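Local coordinates for protein Sec-alkylsulfatase (Pseudomonas sp., PDB 4AXH) that hydrolyses (R)-secondary-alkyl sulfates with strict inversion of configuration, giving (S)-secondary alcohols and sulfate, as a zinc-dependent homodimer of the metallo-beta-lactamase superfamily, at residues A[218-223]-A[553-558]; A[281-286]-A[341-346]; A[349-354]-A[366-371]; A[547-552]-A[577-582]. All blocks are in the same frame, centred on the assembly; numbering follows the deposited sequence.

Contact 1. Residues A[218-223]-A[553-558]; sequences NILAGT and FDLLAI
Leu220 and Leu555 mark the closest backbone approach, their CA atoms 6.8 Å apart, where a turn between two helices passes the side of a third. In 218-223 the chain leaves helix 210-219, turns through Leu220 and Ala221, and enters helix 222-233 with Ala221 at the N-cap position. A backbone bond from Gly222 N to Leu220 O (2.9 Å) closes the turn. Segment 553-558 is helical throughout and belongs to helix 549-559. No hydrogen bond joins the two segments; the contact is made mainly by aliphatic side chains. A single methyl, Leu220 CD1, meets Leu555 CD1 at 3.7 Å and Ile558 CD1 at 3.9 Å, so it bridges two residues three apart on the same side of the helix. The two leucine side chains lie alongside each other, running in opposite senses; the first bond of the Ile558 side chain points toward the turn, and CD1 makes the touch. Leu555 CD1 also lies 4.0 Å from Ile219 O, while the Ile219 side chain turns off toward Leu547. The contact thus joins the metallo-beta-lactamase region to the C-terminal, SCP2-like region. Elsewhere on helix 549-559, Phe553 packs on Ile583 and Leu585 of strand 581-588 and Ala557 on Leu592 of strand 591-596. Ile558 also packs on Leu384 of the second subunit, in its helix 362-388.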
# COMPACT_ATOMS: atom_id res chain seq x y z
N ASN A 218 16.35 1.18 -2.07
CA ASN A 218 17.27 2.32 -1.90
C ASN A 218 17.81 3.00 -3.19
O ASN A 218 18.41 4.08 -3.07
CB ASN A 218 18.43 1.96 -0.94
CG ASN A 218 18.01 1.53 0.45
OD1 ASN A 218 17.32 2.41 1.18
ND2 ASN A 218 18.32 0.43 0.90
N ILE A 219 17.61 2.39 -4.41
CA ILE A 219 18.08 2.95 -5.70
C ILE A 219 16.94 3.21 -6.78
O ILE A 219 17.18 4.02 -7.67
CB ILE A 219 19.45 2.34 -6.23
CG1 ILE A 219 20.45 1.99 -5.05
CG2 ILE A 219 20.12 3.29 -7.23
CD1 ILE A 219 21.61 0.98 -5.34
N LEU A 220 15.68 2.65 -6.66
CA LEU A 220 14.57 2.90 -7.61
C LEU A 220 13.90 4.31 -7.74
O LEU A 220 14.41 5.08 -8.54
CB LEU A 220 13.55 1.76 -7.72
CG LEU A 220 12.84 1.64 -9.13
CD1 LEU A 220 13.82 1.51 -10.30
CD2 LEU A 220 11.84 0.49 -9.18
N ALA A 221 12.69 4.63 -7.10
CA ALA A 221 11.92 5.93 -7.15
C ALA A 221 12.61 7.09 -6.38
O ALA A 221 12.01 8.04 -5.84
CB ALA A 221 10.52 5.72 -6.64
N GLY A 222 13.92 6.93 -6.42
CA GLY A 222 14.96 7.67 -5.75
C GLY A 222 14.91 9.17 -5.71
O GLY A 222 15.06 9.72 -4.62
N THR A 223 14.79 9.84 -6.86
CA THR A 223 14.87 11.29 -6.87
C THR A 223 13.76 11.98 -6.12
O THR A 223 14.01 13.03 -5.53
CB THR A 223 15.34 11.87 -8.24
OG1 THR A 223 14.41 12.81 -8.75
CG2 THR A 223 15.73 10.80 -9.28
N PHE A 553 17.91 -1.09 -16.38
CA PHE A 553 16.95 -0.91 -17.47
C PHE A 553 15.56 -0.45 -17.01
O PHE A 553 14.90 0.32 -17.73
CB PHE A 553 16.92 -2.11 -18.44
CG PHE A 553 18.20 -2.25 -19.25
CD1 PHE A 553 18.69 -1.19 -20.01
CD2 PHE A 553 18.89 -3.46 -19.27
CE1 PHE A 553 19.87 -1.32 -20.74
CE2 PHE A 553 20.06 -3.59 -20.01
CZ PHE A 553 20.55 -2.52 -20.73
N ASP A 554 15.16 -0.84 -15.78
CA ASP A 554 13.91 -0.44 -15.13
C ASP A 554 13.95 1.08 -14.87
O ASP A 554 12.94 1.78 -15.02
CB ASP A 554 13.69 -1.27 -13.84
CG ASP A 554 13.16 -2.70 -14.05
OD1 ASP A 554 12.61 -2.98 -15.15
OD2 ASP A 554 13.23 -3.51 -13.10
N LEU A 555 15.16 1.60 -14.57
CA LEU A 555 15.44 3.02 -14.38
C LEU A 555 15.26 3.74 -15.71
O LEU A 555 14.71 4.83 -15.74
CB LEU A 555 16.89 3.17 -13.94
CG LEU A 555 17.16 3.82 -12.61
CD1 LEU A 555 17.13 2.80 -11.49
CD2 LEU A 555 18.54 4.52 -12.68
N LEU A 556 15.75 3.12 -16.82
CA LEU A 556 15.63 3.68 -18.17
C LEU A 556 14.18 3.71 -18.64
O LEU A 556 13.79 4.69 -19.26
CB LEU A 556 16.53 2.94 -19.18
CG LEU A 556 18.06 2.96 -18.94
CD1 LEU A 556 18.79 2.56 -20.20
CD2 LEU A 556 18.56 4.33 -18.51
N ALA A 557 13.37 2.68 -18.29
CA ALA A 557 11.93 2.60 -18.62
C ALA A 557 11.16 3.75 -17.94
O ALA A 557 10.12 4.18 -18.46
CB ALA A 557 11.36 1.26 -18.20
N ILE A 558 11.69 4.24 -16.80
CA ILE A 558 11.19 5.34 -15.98
C ILE A 558 11.72 6.68 -16.52
O ILE A 558 10.99 7.66 -16.56
CB ILE A 558 11.58 5.06 -14.48
CG1 ILE A 558 10.64 4.04 -13.85
CG2 ILE A 558 11.67 6.35 -13.65
CD1 ILE A 558 11.20 3.30 -12.65

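Contact 2. Residues A[281-286]-A[341-346]; sequences ELEFQL and LEKYGD
Tyr344, on helix 330-344, directs its ring between Glu283 and Gln285, two residues on the same side of strand 280-286. Tyr344 OH gives a weak hydrogen bond to Glu283 OE2 at 3.2 Å. The carboxylate stands at the ring edge, nearly perpendicular to it (planes 85° apart), and Glu283 CD is 3.8 Å from Tyr344 CE1. Glu283 gets there fully stretched, a trans chi1 of -173° starting a chain that stays extended beyond CG. Its OE1 has weak, long ion pairs with Arg274 and Arg347, so the carboxylate probably sits in a positive setting and is not held by the tyrosine alone. Gln285, also extended, places OE1 by the other side of the phenol, 3.9 Å from Tyr344 CE2 and again at the ring edge; the stronger partner of that oxygen is Asn297 ND2. One ring face is met by Lys343 CB, 3.8 Å above the ring centre of Tyr344, while the lysine's charged end makes a cation-pi contact with Tyr272. Tyr299 stacks on the Tyr344 ring. This is the outer helix-on-sheet layer of the metallo-beta-lactamase sandwich: helix 330-344 lies against one side of strands 272-277, 280-286 and 296-300, whereas Phe284, pointing away from the helix, meets Phe205 of strand 203-207 in the other sheet.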
# COMPACT_ATOMS: atom_id res chain seq x y z
N GLU A 281 27.91 -17.21 20.63
CA GLU A 281 26.68 -17.86 20.21
C GLU A 281 25.71 -16.78 19.75
O GLU A 281 25.50 -15.77 20.45
CB GLU A 281 26.07 -18.66 21.37
CG GLU A 281 26.51 -20.10 21.49
CD GLU A 281 26.07 -20.73 22.79
OE1 GLU A 281 24.86 -21.03 22.93
OE2 GLU A 281 26.92 -20.89 23.69
N LEU A 282 25.13 -16.99 18.57
CA LEU A 282 24.17 -16.09 17.93
C LEU A 282 22.99 -16.90 17.48
O LEU A 282 23.16 -17.87 16.75
CB LEU A 282 24.78 -15.39 16.70
CG LEU A 282 26.20 -14.84 16.79
CD1 LEU A 282 26.81 -14.70 15.43
CD2 LEU A 282 26.22 -13.52 17.50
N GLU A 283 21.79 -16.51 17.92
CA GLU A 283 20.51 -17.05 17.47
C GLU A 283 19.85 -15.87 16.76
O GLU A 283 19.72 -14.77 17.34
CB GLU A 283 19.64 -17.55 18.64
CG GLU A 283 18.38 -18.29 18.18
CD GLU A 283 17.57 -19.06 19.22
OE1 GLU A 283 18.06 -19.23 20.36
OE2 GLU A 283 16.46 -19.52 18.88
N PHE A 284 19.54 -16.07 15.50
CA PHE A 284 18.88 -15.11 14.63
C PHE A 284 17.43 -15.50 14.44
O PHE A 284 17.13 -16.68 14.24
CB PHE A 284 19.58 -15.11 13.25
CG PHE A 284 21.09 -14.86 13.25
CD1 PHE A 284 21.61 -13.59 13.46
CD2 PHE A 284 21.98 -15.89 12.96
CE1 PHE A 284 22.98 -13.35 13.43
CE2 PHE A 284 23.36 -15.66 12.92
CZ PHE A 284 23.85 -14.39 13.18
N GLN A 285 16.52 -14.52 14.51
CA GLN A 285 15.08 -14.71 14.29
C GLN A 285 14.64 -13.86 13.10
O GLN A 285 14.65 -12.64 13.21
CB GLN A 285 14.27 -14.31 15.54
CG GLN A 285 12.74 -14.29 15.29
CD GLN A 285 11.93 -13.47 16.28
OE1 GLN A 285 12.46 -12.69 17.09
NE2 GLN A 285 10.60 -13.64 16.19
N LEU A 286 14.26 -14.49 11.98
CA LEU A 286 13.83 -13.74 10.81
C LEU A 286 12.54 -12.96 11.08
O LEU A 286 11.54 -13.56 11.46
CB LEU A 286 13.60 -14.69 9.61
CG LEU A 286 14.81 -15.18 8.80
CD1 LEU A 286 14.35 -16.12 7.68
CD2 LEU A 286 15.54 -14.05 8.15
N LEU A 341 8.93 -12.05 22.16
CA LEU A 341 8.57 -12.06 23.59
C LEU A 341 8.49 -13.49 24.13
O LEU A 341 9.04 -13.77 25.20
CB LEU A 341 7.24 -11.30 23.87
CG LEU A 341 6.75 -11.17 25.37
CD1 LEU A 341 7.83 -10.58 26.28
CD2 LEU A 341 5.55 -10.25 25.46
N GLU A 342 7.79 -14.38 23.40
CA GLU A 342 7.61 -15.76 23.77
C GLU A 342 8.93 -16.53 23.75
O GLU A 342 9.24 -17.18 24.73
CB GLU A 342 6.56 -16.38 22.85
CG GLU A 342 6.38 -17.89 23.00
CD GLU A 342 5.23 -18.46 22.19
OE1 GLU A 342 4.82 -17.84 21.18
OE2 GLU A 342 4.72 -19.54 22.59
N LYS A 343 9.74 -16.40 22.67
CA LYS A 343 11.02 -17.12 22.55
C LYS A 343 12.15 -16.64 23.45
O LYS A 343 12.99 -17.45 23.86
CB LYS A 343 11.49 -17.18 21.08
CG LYS A 343 11.15 -18.49 20.35
CD LYS A 343 12.44 -19.27 20.00
CE LYS A 343 12.24 -20.44 19.05
NZ LYS A 343 11.70 -21.64 19.74
N TYR A 344 12.21 -15.33 23.73
CA TYR A 344 13.34 -14.77 24.48
C TYR A 344 13.02 -14.02 25.76
O TYR A 344 13.93 -13.87 26.57
CB TYR A 344 14.25 -13.92 23.56
CG TYR A 344 14.57 -14.58 22.24
CD1 TYR A 344 15.33 -15.75 22.19
CD2 TYR A 344 14.04 -14.09 21.05
CE1 TYR A 344 15.60 -16.38 20.98
CE2 TYR A 344 14.30 -14.72 19.83
CZ TYR A 344 15.08 -15.86 19.80
OH TYR A 344 15.32 -16.51 18.61
N GLY A 345 11.78 -13.59 25.93
CA GLY A 345 11.33 -12.83 27.09
C GLY A 345 11.73 -13.35 28.45
O GLY A 345 12.18 -12.58 29.30
N ASP A 346 11.62 -14.68 28.66
CA ASP A 346 11.98 -15.33 29.93
C ASP A 346 13.49 -15.57 30.08
O ASP A 346 13.95 -15.76 31.22
CB ASP A 346 11.23 -16.65 30.10
CG ASP A 346 9.73 -16.57 29.85
OD1 ASP A 346 9.11 -15.55 30.26
OD2 ASP A 346 9.17 -17.52 29.26

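Contact 3. Residues A[349-354]-A[366-371]; sequences DVLIQQ and RTYLAD
Gln353 and Tyr368 link the two segments in the metallo-beta-lactamase fold, where helix 362-388 packs against the sheet containing strand 350-352. The side chains arrive from opposite directions, and Gln353 NE2 gives a hydrogen bond to Tyr368 OH at 2.6 Å, bent to 137° at the hydrogen. Beside this polar pair lies an apolar one: Leu351 CD1 rests on Leu369 CD2 at 3.8 Å, and Leu351 CD2 comes within 4.2 Å of Tyr368 CE1, the Leu351 and Tyr368 side chains crossing at about a right angle. Leu351 and Gln353, two residues apart, both point toward the helix. A chi1 of -180° turns the Tyr368 ring away from its own backbone N and sends it across the gap. Farther out, Tyr368 OH also bonds to Ala312 O, and Val359 of the neighbouring strand packs on both Leu351 and Tyr368. The side chain of Gln353 is about 5 Å from that of the zinc ligand His355 and about 6 Å from that of Asp310, which binds both zinc ions. Gln353 thus lies close to the zinc ligands, about 9 Å from a bound zinc ion. At the bond itself, Tyr368 OH lies almost in the amide plane of Gln353, only 9° out of it.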
# COMPACT_ATOMS: atom_id res chain seq x y z
N ASP A 349 17.80 -10.46 30.02
CA ASP A 349 18.04 -9.54 31.14
C ASP A 349 18.09 -8.10 30.68
O ASP A 349 17.69 -7.20 31.40
CB ASP A 349 19.34 -9.91 31.89
CG ASP A 349 19.31 -11.22 32.68
OD1 ASP A 349 18.20 -11.80 32.85
OD2 ASP A 349 20.40 -11.67 33.12
N VAL A 350 18.63 -7.86 29.49
CA VAL A 350 18.73 -6.52 28.93
C VAL A 350 18.49 -6.59 27.46
O VAL A 350 19.10 -7.40 26.79
CB VAL A 350 20.04 -5.77 29.30
CG1 VAL A 350 21.22 -6.71 29.42
CG2 VAL A 350 20.32 -4.61 28.34
N LEU A 351 17.57 -5.77 26.98
CA LEU A 351 17.24 -5.66 25.57
C LEU A 351 18.09 -4.53 24.97
O LEU A 351 18.17 -3.45 25.54
CB LEU A 351 15.74 -5.36 25.40
CG LEU A 351 15.23 -5.15 23.99
CD1 LEU A 351 13.89 -5.74 23.84
CD2 LEU A 351 15.12 -3.68 23.66
N ILE A 352 18.74 -4.79 23.82
CA ILE A 352 19.52 -3.76 23.11
C ILE A 352 18.94 -3.50 21.71
O ILE A 352 18.20 -4.32 21.17
CB ILE A 352 21.06 -3.92 23.15
CG1 ILE A 352 21.52 -5.16 22.37
CG2 ILE A 352 21.59 -3.87 24.61
CD1 ILE A 352 22.92 -5.14 21.96
N GLN A 353 19.23 -2.35 21.14
CA GLN A 353 18.70 -1.99 19.83
C GLN A 353 19.75 -1.32 18.94
O GLN A 353 20.85 -1.02 19.41
CB GLN A 353 17.50 -1.05 20.00
CG GLN A 353 16.29 -1.68 20.62
CD GLN A 353 15.68 -0.75 21.59
OE1 GLN A 353 16.35 0.07 22.20
NE2 GLN A 353 14.39 -0.90 21.76
N GLN A 354 19.39 -1.08 17.68
CA GLN A 354 20.29 -0.44 16.73
C GLN A 354 19.97 1.06 16.54
O GLN A 354 20.55 1.75 15.71
CB GLN A 354 20.39 -1.26 15.43
CG GLN A 354 20.85 -2.71 15.66
CD GLN A 354 22.27 -2.77 16.21
OE1 GLN A 354 22.52 -2.86 17.41
NE2 GLN A 354 23.24 -2.70 15.33
N ARG A 366 10.08 -7.39 29.31
CA ARG A 366 8.81 -8.09 29.01
C ARG A 366 7.63 -7.13 28.85
O ARG A 366 6.80 -7.33 27.95
CB ARG A 366 8.50 -9.12 30.09
CG ARG A 366 9.22 -10.42 29.91
CD ARG A 366 9.12 -11.24 31.18
NE ARG A 366 10.41 -11.85 31.46
CZ ARG A 366 11.06 -11.77 32.61
NH1 ARG A 366 10.50 -11.16 33.65
NH2 ARG A 366 12.25 -12.34 32.75
N THR A 367 7.56 -6.08 29.72
CA THR A 367 6.54 -5.05 29.65
C THR A 367 6.76 -4.24 28.35
O THR A 367 5.80 -3.94 27.66
CB THR A 367 6.63 -4.14 30.90
OG1 THR A 367 6.29 -4.89 32.05
CG2 THR A 367 5.76 -2.85 30.80
N TYR A 368 8.03 -3.89 28.04
CA TYR A 368 8.40 -3.10 26.87
C TYR A 368 7.96 -3.83 25.61
O TYR A 368 7.16 -3.28 24.85
CB TYR A 368 9.90 -2.79 26.93
CG TYR A 368 10.46 -1.97 25.78
CD1 TYR A 368 10.82 -2.57 24.58
CD2 TYR A 368 10.75 -0.62 25.94
CE1 TYR A 368 11.38 -1.83 23.54
CE2 TYR A 368 11.30 0.13 24.90
CZ TYR A 368 11.64 -0.49 23.72
OH TYR A 368 12.22 0.23 22.69
N LEU A 369 8.34 -5.10 25.45
CA LEU A 369 7.94 -5.93 24.32
C LEU A 369 6.45 -6.06 24.14
O LEU A 369 5.94 -5.84 23.05
CB LEU A 369 8.58 -7.32 24.38
CG LEU A 369 10.07 -7.33 24.05
CD1 LEU A 369 10.60 -8.74 24.09
CD2 LEU A 369 10.34 -6.63 22.72
N ALA A 370 5.72 -6.35 25.22
CA ALA A 370 4.28 -6.48 25.16
C ALA A 370 3.62 -5.17 24.79
O ALA A 370 2.66 -5.20 24.03
CB ALA A 370 3.77 -6.99 26.48
N ASP A 371 4.14 -4.02 25.27
CA ASP A 371 3.61 -2.68 24.94
C ASP A 371 3.81 -2.40 23.45
O ASP A 371 2.87 -1.95 22.79
CB ASP A 371 4.29 -1.59 25.80
CG ASP A 371 3.91 -1.52 27.28
OD1 ASP A 371 3.02 -2.28 27.70
OD2 ASP A 371 4.48 -0.70 28.00

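Contact 4. Residues A[547-552]-A[577-582]; sequences LTPDMF and EDLKQD
Gln581 reaches from the start of strand 581-588 to Pro549, in the first turn of helix 549-559, within the SCP2-like C-terminal region. The strand opens with a G1 beta bulge, in which Lys580 and Gln581 both face Phe576. From its backbone the glutamine sends CB toward the helix, and CG continues outward with it. A bend at the next bond brings the amide end up to Pro549 CG: CD is 4.0 Å from Pro549 CG, and NE2 is at a similar distance. OE1 comes nearest, 3.4 Å from Pro549 CG. It also lies 3.7 Å from Asp550 OD1, a contact between two oxygens with no hydrogen bond; the amide and carboxylate planes are turned 47° apart. Two residues earlier, Leu579 adds an apolar touch, its CD1 4.0 Å from Pro549 CD. Pro549 in turn packs on Phe576, so the beginning of the helix sits over the end of one strand and the start of the next. Thr548 caps that helix, its OG1 accepting from Met551 N at 3.3 Å. The same Thr548 OG1 donates to Asp550 OD2 at 2.8 Å, from above the carboxylate plane.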
# COMPACT_ATOMS: atom_id res chain seq x y z
N LEU A 547 24.18 -2.11 -9.17
CA LEU A 547 22.99 -2.32 -9.97
C LEU A 547 23.17 -3.31 -11.10
O LEU A 547 24.06 -3.15 -11.94
CB LEU A 547 22.44 -1.00 -10.55
CG LEU A 547 21.78 -0.02 -9.61
CD1 LEU A 547 21.16 1.10 -10.42
CD2 LEU A 547 20.63 -0.68 -8.79
N THR A 548 22.28 -4.30 -11.13
CA THR A 548 22.22 -5.33 -12.15
C THR A 548 21.68 -4.66 -13.43
O THR A 548 20.97 -3.65 -13.34
CB THR A 548 21.29 -6.47 -11.71
OG1 THR A 548 19.93 -6.03 -11.80
CG2 THR A 548 21.59 -6.98 -10.30
N PRO A 549 21.96 -5.22 -14.63
CA PRO A 549 21.42 -4.63 -15.86
C PRO A 549 19.91 -4.40 -15.82
O PRO A 549 19.46 -3.32 -16.17
CB PRO A 549 21.83 -5.63 -16.94
CG PRO A 549 22.19 -6.88 -16.21
CD PRO A 549 22.77 -6.41 -14.93
N ASP A 550 19.13 -5.40 -15.34
CA ASP A 550 17.67 -5.36 -15.21
C ASP A 550 17.20 -4.20 -14.34
O ASP A 550 16.21 -3.54 -14.68
CB ASP A 550 17.12 -6.70 -14.68
CG ASP A 550 18.01 -7.40 -13.67
OD1 ASP A 550 19.09 -7.89 -14.08
OD2 ASP A 550 17.65 -7.43 -12.47
N MET A 551 17.93 -3.91 -13.25
CA MET A 551 17.63 -2.80 -12.35
C MET A 551 17.90 -1.49 -13.07
O MET A 551 17.07 -0.58 -13.01
CB MET A 551 18.49 -2.89 -11.08
CG MET A 551 17.87 -3.78 -10.04
SD MET A 551 19.06 -4.38 -8.83
CE MET A 551 18.18 -5.88 -8.28
N PHE A 552 19.04 -1.42 -13.78
CA PHE A 552 19.42 -0.27 -14.58
C PHE A 552 18.40 -0.02 -15.72
O PHE A 552 18.07 1.14 -15.99
CB PHE A 552 20.85 -0.43 -15.11
CG PHE A 552 21.25 0.57 -16.18
CD1 PHE A 552 21.56 1.88 -15.84
CD2 PHE A 552 21.32 0.19 -17.51
CE1 PHE A 552 21.91 2.81 -16.83
CE2 PHE A 552 21.69 1.12 -18.50
CZ PHE A 552 21.98 2.42 -18.15
N GLU A 577 28.89 -10.34 -21.60
CA GLU A 577 29.86 -11.44 -21.62
C GLU A 577 30.40 -11.83 -20.24
O GLU A 577 30.51 -13.02 -19.94
CB GLU A 577 31.00 -11.17 -22.64
CG GLU A 577 31.63 -9.77 -22.58
CD GLU A 577 31.57 -8.90 -23.83
OE1 GLU A 577 30.65 -9.07 -24.67
OE2 GLU A 577 32.45 -8.01 -23.96
N ASP A 578 30.70 -10.82 -19.40
CA ASP A 578 31.21 -11.02 -18.04
C ASP A 578 30.15 -11.60 -17.09
O ASP A 578 30.50 -12.19 -16.06
CB ASP A 578 31.75 -9.69 -17.49
CG ASP A 578 30.69 -8.64 -17.23
OD1 ASP A 578 29.80 -8.47 -18.10
OD2 ASP A 578 30.74 -8.00 -16.15
N LEU A 579 28.85 -11.40 -17.42
CA LEU A 579 27.70 -11.82 -16.63
C LEU A 579 27.01 -13.05 -17.16
O LEU A 579 26.14 -13.59 -16.47
CB LEU A 579 26.66 -10.68 -16.61
CG LEU A 579 26.78 -9.63 -15.53
CD1 LEU A 579 26.13 -8.36 -15.97
CD2 LEU A 579 26.12 -10.10 -14.25
N LYS A 580 27.33 -13.46 -18.42
CA LYS A 580 26.68 -14.56 -19.15
C LYS A 580 25.14 -14.38 -19.16
O LYS A 580 24.37 -15.35 -19.07
CB LYS A 580 27.21 -15.97 -18.75
CG LYS A 580 26.89 -16.49 -17.34
CD LYS A 580 27.30 -17.95 -17.16
CE LYS A 580 27.23 -18.42 -15.73
NZ LYS A 580 25.84 -18.65 -15.26
N GLN A 581 24.71 -13.11 -19.25
CA GLN A 581 23.31 -12.70 -19.21
C GLN A 581 22.88 -11.90 -20.45
O GLN A 581 23.53 -10.93 -20.84
CB GLN A 581 23.02 -11.91 -17.92
CG GLN A 581 21.56 -11.98 -17.48
CD GLN A 581 21.03 -10.64 -17.08
OE1 GLN A 581 21.32 -10.12 -15.99
NE2 GLN A 581 20.22 -10.04 -17.95
N ASP A 582 21.76 -12.32 -21.04
CA ASP A 582 21.17 -11.71 -22.22
C ASP A 582 19.85 -11.05 -21.86
O ASP A 582 19.02 -11.66 -21.20
CB ASP A 582 20.96 -12.77 -23.31
CG ASP A 582 22.26 -13.33 -23.85
OD1 ASP A 582 22.78 -14.32 -23.26
OD2 ASP A 582 22.78 -12.78 -24.84

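The contacts form two groups. Contacts 2 and 3, centres 12 Å apart, follow each other along the chain and reach the same six-stranded sheet; Leu341 packs on Leu369 and Ala370, and Gly345 O probably accepts from Arg366 NE, tying helix 330-344 to helix 362-388. Contacts 1 and 4, centres 15 Å apart, share helix 549-559 and meet where Ile219 packs on Leu547; their segments alternate along the chain. Contact 1 spans the sequence widely, enclosing contacts 2 and 3, whose centres lie 37 and 38 Å from its own. It is part of the interface that joins the C-terminal region to the metallo-beta-lactamase region. Contacts 1, 2 and 3 also touch the second subunit; contact 4 does not.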